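Local coordinates for microcin B17-processing protein McbD (Escherichia coli, PDB 6GRI) that is necessary to process the inactive microcin B17 precursor into the active antibiotic peptide, probably acting as the YcaO-type cyclodehydratase of its synthetase complex, at residues Ser30-Tyr35 and Gln52-Glu57; His106-Val111 and Glu123-Ile128. The protein carries 1 engineered substitution. One frame throughout, in Å; residues are numbered along the deposited sequence.

Contact 1 (Ser30-Tyr35 and Gln52-Glu57); sequences SQIWDY and QGAIGE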
loop_
_atom_site.group_PDB
_atom_site.type_symbol
_atom_site.label_atom_id
_atom_site.label_comp_id
_atom_site.label_asym_id
_atom_site.label_seq_id
_atom_site.Cartn_x
_atom_site.Cartn_y
_atom_site.Cartn_z
ATOM N N SER D 30 -19.907 17.297 -11.466
ATOM C CA SER D 30 -20.344 16.118 -10.711
ATOM C C SER D 30 -21.765 15.741 -11.139
ATOM O O SER D 30 -22.571 16.611 -11.499
ATOM C CB SER D 30 -20.267 16.386 -9.212
ATOM O OG SER D 30 -18.947 16.757 -8.841
ATOM N N GLN D 31 -22.058 14.443 -11.100
ATOM C CA GLN D 31 -23.278 13.908 -11.687
ATOM C C GLN D 31 -23.789 12.678 -10.943
ATOM O O GLN D 31 -23.006 11.866 -10.466
ATOM C CB GLN D 31 -23.009 13.549 -13.139
ATOM C CG GLN D 31 -24.251 13.336 -13.980
ATOM C CD GLN D 31 -23.898 12.957 -15.404
ATOM O OE1 GLN D 31 -23.236 11.933 -15.640
ATOM N NE2 GLN D 31 -24.323 13.786 -16.363
ATOM N N ILE D 32 -25.110 12.558 -10.860
ATOM C CA ILE D 32 -25.778 11.424 -10.239
ATOM C C ILE D 32 -26.683 10.839 -11.301
ATOM O O ILE D 32 -27.284 11.584 -12.084
ATOM C CB ILE D 32 -26.566 11.869 -8.999
ATOM C CG1 ILE D 32 -25.570 12.475 -7.994
ATOM C CG2 ILE D 32 -27.383 10.721 -8.400
ATOM C CD1 ILE D 32 -26.144 12.860 -6.654
ATOM N N TRP D 33 -26.745 9.510 -11.335
ATOM C CA TRP D 33 -27.480 8.779 -12.355
ATOM C C TRP D 33 -28.280 7.650 -11.696
ATOM O O TRP D 33 -27.720 6.877 -10.907
ATOM C CB TRP D 33 -26.505 8.215 -13.405
ATOM C CG TRP D 33 -27.201 7.569 -14.591
ATOM C CD1 TRP D 33 -27.596 8.188 -15.746
ATOM C CD2 TRP D 33 -27.593 6.185 -14.724
ATOM N NE1 TRP D 33 -28.209 7.279 -16.588
ATOM C CE2 TRP D 33 -28.222 6.047 -15.987
ATOM C CE3 TRP D 33 -27.480 5.052 -13.896
ATOM C CZ2 TRP D 33 -28.736 4.822 -16.444
ATOM C CZ3 TRP D 33 -27.992 3.833 -14.352
ATOM C CH2 TRP D 33 -28.612 3.732 -15.614
ATOM N N ASP D 34 -29.581 7.566 -12.016
ATOM C CA ASP D 34 -30.431 6.447 -11.579
ATOM C C ASP D 34 -31.761 6.317 -12.349
ATOM O O ASP D 34 -32.820 6.724 -11.854
ATOM C CB ASP D 34 -30.718 6.539 -10.067
ATOM C CG ASP D 34 -31.320 5.262 -9.510
ATOM O OD1 ASP D 34 -30.726 4.181 -9.722
ATOM O OD2 ASP D 34 -32.380 5.334 -8.851
ATOM N N TYR D 35 -31.701 5.756 -13.555
ATOM C CA TYR D 35 -32.910 5.316 -14.293
ATOM C C TYR D 35 -33.991 6.392 -14.534
ATOM O O TYR D 35 -35.006 6.469 -13.840
ATOM C CB TYR D 35 -33.497 4.077 -13.598
ATOM C CG TYR D 35 -32.430 3.029 -13.335
ATOM C CD1 TYR D 35 -31.724 2.449 -14.394
ATOM C CD2 TYR D 35 -32.096 2.645 -12.033
ATOM C CE1 TYR D 35 -30.729 1.508 -14.166
ATOM C CE2 TYR D 35 -31.097 1.704 -11.797
ATOM C CZ TYR D 35 -30.418 1.139 -12.867
ATOM O OH TYR D 35 -29.431 0.201 -12.652
ATOM N N GLN D 52 -21.900 19.088 -3.961
ATOM C CA GLN D 52 -23.049 19.559 -3.170
ATOM C C GLN D 52 -24.242 19.888 -4.041
ATOM O O GLN D 52 -25.383 19.593 -3.691
ATOM C CB GLN D 52 -22.662 20.786 -2.354
ATOM C CG GLN D 52 -21.782 20.441 -1.161
ATOM C CD GLN D 52 -21.260 21.656 -0.424
ATOM O OE1 GLN D 52 -21.205 22.762 -0.963
ATOM N NE2 GLN D 52 -20.870 21.452 0.819
ATOM N N GLY D 53 -23.962 20.499 -5.182
ATOM C CA GLY D 53 -24.983 20.821 -6.159
ATOM C C GLY D 53 -25.656 19.575 -6.664
ATOM O O GLY D 53 -26.870 19.465 -6.603
ATOM N N ALA D 54 -24.854 18.625 -7.134
ATOM C CA ALA D 54 -25.367 17.386 -7.724
ATOM C C ALA D 54 -26.184 16.575 -6.724
ATOM O O ALA D 54 -27.209 15.994 -7.088
ATOM C CB ALA D 54 -24.217 16.540 -8.281
ATOM N N ILE D 55 -25.730 16.535 -5.471
ATOM C CA ILE D 55 -26.470 15.823 -4.443
ATOM C C ILE D 55 -27.768 16.584 -4.211
ATOM O O ILE D 55 -28.839 15.994 -4.254
ATOM C CB ILE D 55 -25.683 15.645 -3.132
ATOM C CG1 ILE D 55 -24.453 14.761 -3.366
ATOM C CG2 ILE D 55 -26.570 14.983 -2.083
ATOM C CD1 ILE D 55 -23.472 14.734 -2.208
ATOM N N GLY D 56 -27.656 17.893 -4.004
ATOM C CA GLY D 56 -28.813 18.764 -3.816
ATOM C C GLY D 56 -29.826 18.778 -4.950
ATOM O O GLY D 56 -31.026 18.890 -4.712
ATOM N N GLU D 57 -29.351 18.660 -6.179
ATOM C CA GLU D 57 -30.233 18.610 -7.331
ATOM C C GLU D 57 -31.004 17.287 -7.364
ATOM O O GLU D 57 -32.187 17.265 -7.687
ATOM C CB GLU D 57 -29.429 18.809 -8.614
ATOM C CG GLU D 57 -30.267 19.142 -9.841
ATOM C CD GLU D 57 -30.915 20.513 -9.771
ATOM O OE1 GLU D 57 -30.301 21.463 -9.228
ATOM O OE2 GLU D 57 -32.052 20.639 -10.269
#
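Ser-30 and Ile-32 rest on Ala-54 and Ile-55 in a helix-on-sheet packing: strand 28-33 of the N-terminal antiparallel sheet lies beside helix 47-66, which follows the neighbouring strand 41-45. Over the short segments the two axes pass 7.3 Å apart at 27°; in the extended strand Ser-30 and Ile-32 face the helix, while Gln-31 between them points away.

Contact across the segments is van der Waals in kind, and no hydrogen bond joins them. Ala-54 meets the strand with its methyl, CB lying over the backbone of Ser-30, 3.6 Å from that residue's O and 4.1 Å from its CB. Ser-30 OG turns instead to the hydroxyl of Ser-50, one helical turn before Ala-54. The backbone of the strand bonds within its sheet, to Ala-43 and Ala-41 of strand 41-45 and to Ala-17 and Thr-15 of strand 15-18.

Ile-32 supplies the longer reach. Met-16 also packs on it, as does Trp-215 of a neighbouring McbB chain, so this seam of strand and helix is buried partly by the assembly itself. With CG1 anti to the carbonyl carbon and the chain extended at chi2 (-175°), its CD1 lies alongside the helix backbone, 3.7 Å from Ile-55 CA and 4.2 Å from Ile-55 CG1.

Contact 2 (His106-Val111 and Glu123-Ile128); sequences HKFKTV and EIPAVI
Lys-109 O is met by two groups of the facing chain: the backbone N of Ala-126, in a 2.7 Å hydrogen bond, and Pro-125 CA, whose C-H makes a 3.5 Å contact with the same oxygen. The amide of Ala-126 is tilted 31° from the carbonyl plane. From Ala-126 on, the chain takes up helical backbone torsions. The two segments belong to a beta hairpin of antiparallel strands 108-115 and 121-125. Val-111 and Ile-124 form its hydrogen-bonded pair here, Val-111 N reaching Ile-124 O at 3.0 Å and Ile-124 N reaching Val-111 O at 3.1 Å.

Thr-110 and Glu-123 add a side-chain bond. Thr-110 OG1 donates to Glu-123 OE2 across 2.7 Å, coming from above the carboxylate plane rather than within it. Chi1 of 85° places this hydroxyl between the backbone N and the carbonyl carbon, where it can reach the Glu-123 carboxylate. The other carboxylate oxygen, OE1, forms a salt bridge with Lys-74 of strand 73-74, which pairs with strand 108-115.

Apolar contacts are made by both branches of Val-111: CG2 lies 3.7 Å from Ile-124 CG1, and CG1 rests against Ala-126 CB. Farther along, Phe-108 CD2 touches both Pro-125 CB and Val-127 CG1 obliquely, while CD2 of His-106 sits over the centre of one face of its ring. Phe-92 and Phe-142 also meet that ring.

Proline has no amide hydrogen, and at the non-hydrogen-bonded position paired with Thr-110 the ladder calls for none; the bonds made by Lys-109 and Val-111 flank it.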
loop_
_atom_site.group_PDB
_atom_site.type_symbol
_atom_site.label_atom_id
_atom_site.label_comp_id
_atom_site.label_asym_id
_atom_site.label_seq_id
_atom_site.Cartn_x
_atom_site.Cartn_y
_atom_site.Cartn_z
ATOM N N HIS D 106 -64.596 23.322 -6.452
ATOM C CA HIS D 106 -63.683 22.176 -6.497
ATOM C C HIS D 106 -62.810 22.087 -5.266
ATOM O O HIS D 106 -62.281 23.098 -4.793
ATOM C CB HIS D 106 -62.767 22.238 -7.721
ATOM C CG HIS D 106 -61.855 21.061 -7.840
ATOM N ND1 HIS D 106 -62.223 19.897 -8.475
ATOM C CD2 HIS D 106 -60.602 20.856 -7.377
ATOM C CE1 HIS D 106 -61.233 19.028 -8.405
ATOM N NE2 HIS D 106 -60.238 19.585 -7.744
ATOM N N LYS D 107 -62.630 20.858 -4.796
ATOM C CA LYS D 107 -61.816 20.569 -3.629
ATOM C C LYS D 107 -60.433 20.132 -4.114
ATOM O O LYS D 107 -60.295 19.066 -4.693
ATOM C CB LYS D 107 -62.485 19.478 -2.785
ATOM C CG LYS D 107 -63.989 19.651 -2.624
ATOM C CD LYS D 107 -64.497 19.128 -1.290
ATOM C CE LYS D 107 -64.265 20.135 -0.173
ATOM N NZ LYS D 107 -64.943 19.716 1.084
ATOM N N PHE D 108 -59.435 20.991 -3.921
ATOM C CA PHE D 108 -58.050 20.730 -4.347
ATOM C C PHE D 108 -57.286 19.991 -3.248
ATOM O O PHE D 108 -57.539 20.216 -2.069
ATOM C CB PHE D 108 -57.310 22.046 -4.636
ATOM C CG PHE D 108 -57.757 22.740 -5.883
ATOM C CD1 PHE D 108 -58.781 23.688 -5.842
ATOM C CD2 PHE D 108 -57.146 22.468 -7.096
ATOM C CE1 PHE D 108 -59.207 24.334 -6.995
ATOM C CE2 PHE D 108 -57.560 23.118 -8.252
ATOM C CZ PHE D 108 -58.598 24.050 -8.203
ATOM N N LYS D 109 -56.344 19.127 -3.626
ATOM C CA LYS D 109 -55.416 18.550 -2.650
ATOM C C LYS D 109 -54.472 19.656 -2.196
ATOM O O LYS D 109 -54.066 20.489 -3.011
ATOM C CB LYS D 109 -54.644 17.371 -3.237
ATOM C CG LYS D 109 -55.464 16.099 -3.357
ATOM C CD LYS D 109 -55.670 15.432 -2.000
ATOM C CE LYS D 109 -56.435 14.118 -2.094
ATOM N NZ LYS D 109 -55.837 13.174 -3.078
ATOM N N THR D 110 -54.135 19.662 -0.906
ATOM C CA THR D 110 -53.483 20.812 -0.269
ATOM C C THR D 110 -52.078 20.478 0.205
ATOM O O THR D 110 -51.816 19.350 0.610
ATOM C CB THR D 110 -54.286 21.322 0.957
ATOM O OG1 THR D 110 -53.944 20.571 2.128
ATOM C CG2 THR D 110 -55.798 21.231 0.727
ATOM N N VAL D 111 -51.192 21.472 0.170
ATOM C CA VAL D 111 -49.856 21.371 0.777
ATOM C C VAL D 111 -49.659 22.546 1.698
ATOM O O VAL D 111 -50.301 23.581 1.521
ATOM C CB VAL D 111 -48.709 21.353 -0.254
ATOM C CG1 VAL D 111 -48.687 20.015 -0.974
ATOM C CG2 VAL D 111 -48.789 22.519 -1.242
ATOM N N GLU D 123 -52.653 26.939 3.312
ATOM C CA GLU D 123 -52.324 25.913 2.334
ATOM C C GLU D 123 -52.509 26.476 0.943
ATOM O O GLU D 123 -53.240 27.452 0.747
ATOM C CB GLU D 123 -53.180 24.668 2.532
ATOM C CG GLU D 123 -52.806 23.853 3.764
ATOM C CD GLU D 123 -53.965 23.049 4.323
ATOM O OE1 GLU D 123 -55.019 23.653 4.608
ATOM O OE2 GLU D 123 -53.825 21.817 4.494
ATOM N N ILE D 124 -51.804 25.869 -0.009
ATOM C CA ILE D 124 -51.969 26.165 -1.433
ATOM C C ILE D 124 -52.206 24.832 -2.143
ATOM O O ILE D 124 -51.962 23.768 -1.543
ATOM C CB ILE D 124 -50.767 26.941 -2.009
ATOM C CG1 ILE D 124 -49.508 26.059 -2.077
ATOM C CG2 ILE D 124 -50.527 28.191 -1.176
ATOM C CD1 ILE D 124 -48.201 26.807 -2.281
ATOM N N PRO D 125 -52.709 24.873 -3.395
ATOM C CA PRO D 125 -52.973 23.616 -4.095
ATOM C C PRO D 125 -51.713 22.780 -4.412
ATOM O O PRO D 125 -50.767 23.273 -5.047
ATOM C CB PRO D 125 -53.683 24.066 -5.379
ATOM C CG PRO D 125 -54.245 25.395 -5.055
ATOM C CD PRO D 125 -53.243 26.025 -4.143
ATOM N N ALA D 126 -51.734 21.525 -3.948
ATOM C CA ALA D 126 -50.692 20.515 -4.213
ATOM C C ALA D 126 -50.391 20.299 -5.698
ATOM O O ALA D 126 -49.243 20.057 -6.066
ATOM C CB ALA D 126 -51.095 19.184 -3.590
ATOM N N VAL D 127 -51.434 20.363 -6.530
ATOM C CA VAL D 127 -51.315 20.256 -7.996
ATOM C C VAL D 127 -50.227 21.154 -8.618
ATOM O O VAL D 127 -49.609 20.768 -9.616
ATOM C CB VAL D 127 -52.686 20.497 -8.695
ATOM C CG1 VAL D 127 -53.219 21.907 -8.453
ATOM C CG2 VAL D 127 -52.594 20.211 -10.189
ATOM N N ILE D 128 -50.001 22.329 -8.026
ATOM C CA ILE D 128 -48.965 23.272 -8.484
ATOM C C ILE D 128 -47.534 22.860 -8.077
ATOM O O ILE D 128 -46.581 23.219 -8.756
ATOM C CB ILE D 128 -49.277 24.718 -8.001
ATOM C CG1 ILE D 128 -50.614 25.196 -8.593
ATOM C CG2 ILE D 128 -48.186 25.703 -8.421
ATOM C CD1 ILE D 128 -51.277 26.314 -7.816
#

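Overall arrangement
From the N terminus, the chain lays down the antiparallel sheet of strands 4-5, 15-18, 28-33 and 41-45, then enters helix 47-66. Contact 1 closes a loop of 16 residues there, containing strand 41-45 and the unmodelled residues 36-38, and so ties the sheet to the helix that follows it. Only after passing helices 76-79, 82-95 and 100-105 does the chain open contact 2, which closes a shorter connection of 11 residues, the turn end of a beta hairpin, within a different antiparallel sheet. The two loops are in series, neither nesting nor crossing. The centres of contact 1 and contact 2 lie 29 Å apart, and the nearest atoms of contact 1 and contact 2 about 15 Å apart. Other chains of the assembly reach contact 1, whereas none touches the segments of contact 2.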